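Local structure of mandelate racemase/muconate lactonizing enzyme, C-terminal domain protein (Paracoccus denitrificans, 4DWD) at residues Y219-E224 / T244-E249. The protein binds magnesium and, as a member of the mandelate racemase/muconate lactonizing enzyme family, may act as a hydro-lyase. Sequence-based numbering, arbitrary orientation.
Sequences YSWFEE and TVSAGE
Phe-222 and Ser-246 join strands 221-223 and 244-246 through a ladder of backbone hydrogen bonds, which runs on to Glu-224 just beyond the first. Phe-222 N donates to Thr-244 O (2.8 Å), Ser-246 N to Phe-222 O (3.0 Å) and Glu-224 N to Ser-246 O (2.8 Å). Glu-223 and Glu-249, with Asp-197, form a calcium site seen for this protein. That ion is absent from this chain. Glu-223 OE2 lies 4.0 Å from Glu-249 OE2, and the carboxylate planes are 75° apart. A bound cation would probably offset this like-charge pairing. Lys-160 pairs with Glu-223 OE1, and Lys-84 of a third subunit with Glu-249 OE1. The strands are parallel, and helix 231-240 links them as a beta-alpha-beta unit of the enolase-superfamily barrel. Trp-221 NE1 reaches the anti lone pair of Glu-223 OE1 in the indole plane (3.3 Å). The Glu-223 chain leaves with CG trans to N (chi1 -174°) and passes Ser-246 OG, which is hydrogen-bonded to Gln-269. An alanine in place of Glu-223 would probably leave Lys-160 and Trp-221 NE1 without this partner and the metal site a ligand short. Gly-248 N donates a long, bent hydrogen bond to Glu-224 OE2 (3.3 Å); Asn-200 hydrogen-bonds OE1. A water accepts from Glu-249 N and lies 3.2 Å from Glu-224 OE2, to which it may donate.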
# COMPACT_ATOMS: atom_id res chain seq x y z
N TYR B 219 -23.83 5.90 -20.54
CA TYR B 219 -23.34 4.62 -21.08
C TYR B 219 -23.08 3.63 -19.96
O TYR B 219 -22.78 4.02 -18.82
CB TYR B 219 -22.08 4.83 -21.95
CG TYR B 219 -22.38 5.16 -23.41
CD1 TYR B 219 -23.17 6.27 -23.75
CD2 TYR B 219 -21.87 4.37 -24.44
CE1 TYR B 219 -23.46 6.56 -25.08
CE2 TYR B 219 -22.15 4.65 -25.78
CZ TYR B 219 -22.94 5.75 -26.09
OH TYR B 219 -23.21 6.00 -27.42
N SER B 220 -23.19 2.35 -20.30
CA SER B 220 -23.10 1.29 -19.30
C SER B 220 -21.71 0.74 -19.06
O SER B 220 -21.35 0.44 -17.92
CB SER B 220 -24.10 0.18 -19.60
OG SER B 220 -25.40 0.63 -19.29
N TRP B 221 -20.91 0.64 -20.11
CA TRP B 221 -19.53 0.19 -19.95
C TRP B 221 -18.64 0.78 -21.00
O TRP B 221 -19.12 1.26 -22.03
CB TRP B 221 -19.39 -1.34 -19.86
CG TRP B 221 -19.42 -2.13 -21.14
CD1 TRP B 221 -18.33 -2.62 -21.85
CD2 TRP B 221 -20.60 -2.61 -21.85
NE1 TRP B 221 -18.74 -3.36 -22.93
CE2 TRP B 221 -20.10 -3.40 -22.98
CE3 TRP B 221 -21.97 -2.50 -21.66
CZ2 TRP B 221 -20.97 -4.01 -23.88
CZ3 TRP B 221 -22.83 -3.12 -22.57
CH2 TRP B 221 -22.34 -3.86 -23.66
N PHE B 222 -17.34 0.72 -20.72
CA PHE B 222 -16.29 1.40 -21.50
C PHE B 222 -15.15 0.41 -21.66
O PHE B 222 -14.42 0.15 -20.71
CB PHE B 222 -15.86 2.64 -20.71
CG PHE B 222 -14.88 3.57 -21.41
CD1 PHE B 222 -14.72 3.62 -22.81
CD2 PHE B 222 -14.17 4.49 -20.64
CE1 PHE B 222 -13.84 4.55 -23.39
CE2 PHE B 222 -13.28 5.40 -21.22
CZ PHE B 222 -13.12 5.44 -22.59
N GLU B 223 -15.05 -0.18 -22.85
CA GLU B 223 -14.16 -1.30 -23.09
C GLU B 223 -12.81 -0.86 -23.65
O GLU B 223 -12.75 -0.01 -24.55
CB GLU B 223 -14.86 -2.27 -24.05
CG GLU B 223 -14.13 -3.58 -24.32
CD GLU B 223 -15.03 -4.64 -24.93
OE1 GLU B 223 -16.27 -4.55 -24.77
OE2 GLU B 223 -14.49 -5.58 -25.54
N GLU B 224 -11.75 -1.45 -23.10
CA GLU B 224 -10.38 -1.28 -23.60
C GLU B 224 -9.99 0.19 -23.88
O GLU B 224 -9.55 0.53 -24.98
CB GLU B 224 -10.14 -2.17 -24.83
CG GLU B 224 -10.25 -3.67 -24.55
CD GLU B 224 -8.95 -4.31 -24.08
OE1 GLU B 224 -7.85 -3.76 -24.35
OE2 GLU B 224 -9.01 -5.38 -23.46
N THR B 244 -18.32 1.52 -15.91
CA THR B 244 -17.58 0.27 -15.76
C THR B 244 -16.59 0.10 -16.89
O THR B 244 -16.98 -0.03 -18.05
CB THR B 244 -18.53 -0.92 -15.77
OG1 THR B 244 -19.50 -0.75 -14.74
CG2 THR B 244 -17.75 -2.23 -15.55
N VAL B 245 -15.31 0.13 -16.54
CA VAL B 245 -14.24 -0.12 -17.49
C VAL B 245 -14.02 -1.62 -17.61
O VAL B 245 -13.96 -2.32 -16.60
CB VAL B 245 -12.96 0.61 -17.06
CG1 VAL B 245 -11.75 0.13 -17.87
CG2 VAL B 245 -13.16 2.12 -17.21
N SER B 246 -13.97 -2.11 -18.84
CA SER B 246 -13.76 -3.54 -19.08
C SER B 246 -12.52 -3.79 -19.92
O SER B 246 -12.11 -2.95 -20.71
CB SER B 246 -15.00 -4.17 -19.74
OG SER B 246 -15.20 -3.65 -21.04
N ALA B 247 -11.92 -4.96 -19.73
CA ALA B 247 -10.75 -5.36 -20.50
C ALA B 247 -10.67 -6.86 -20.41
O ALA B 247 -11.52 -7.49 -19.78
CB ALA B 247 -9.48 -4.72 -19.93
N GLY B 248 -9.65 -7.44 -21.02
CA GLY B 248 -9.45 -8.88 -20.96
C GLY B 248 -9.45 -9.57 -22.31
O GLY B 248 -9.00 -10.70 -22.43
N GLU B 249 -9.93 -8.90 -23.35
CA GLU B 249 -9.99 -9.57 -24.65
C GLU B 249 -8.59 -9.88 -25.18
O GLU B 249 -8.44 -10.78 -25.96
CB GLU B 249 -10.79 -8.76 -25.66
CG GLU B 249 -10.21 -7.41 -26.00
CD GLU B 249 -10.48 -7.03 -27.44
OE1 GLU B 249 -9.53 -6.60 -28.13
OE2 GLU B 249 -11.64 -7.16 -27.88
O HOH W 1 -12.02 -6.46 -23.44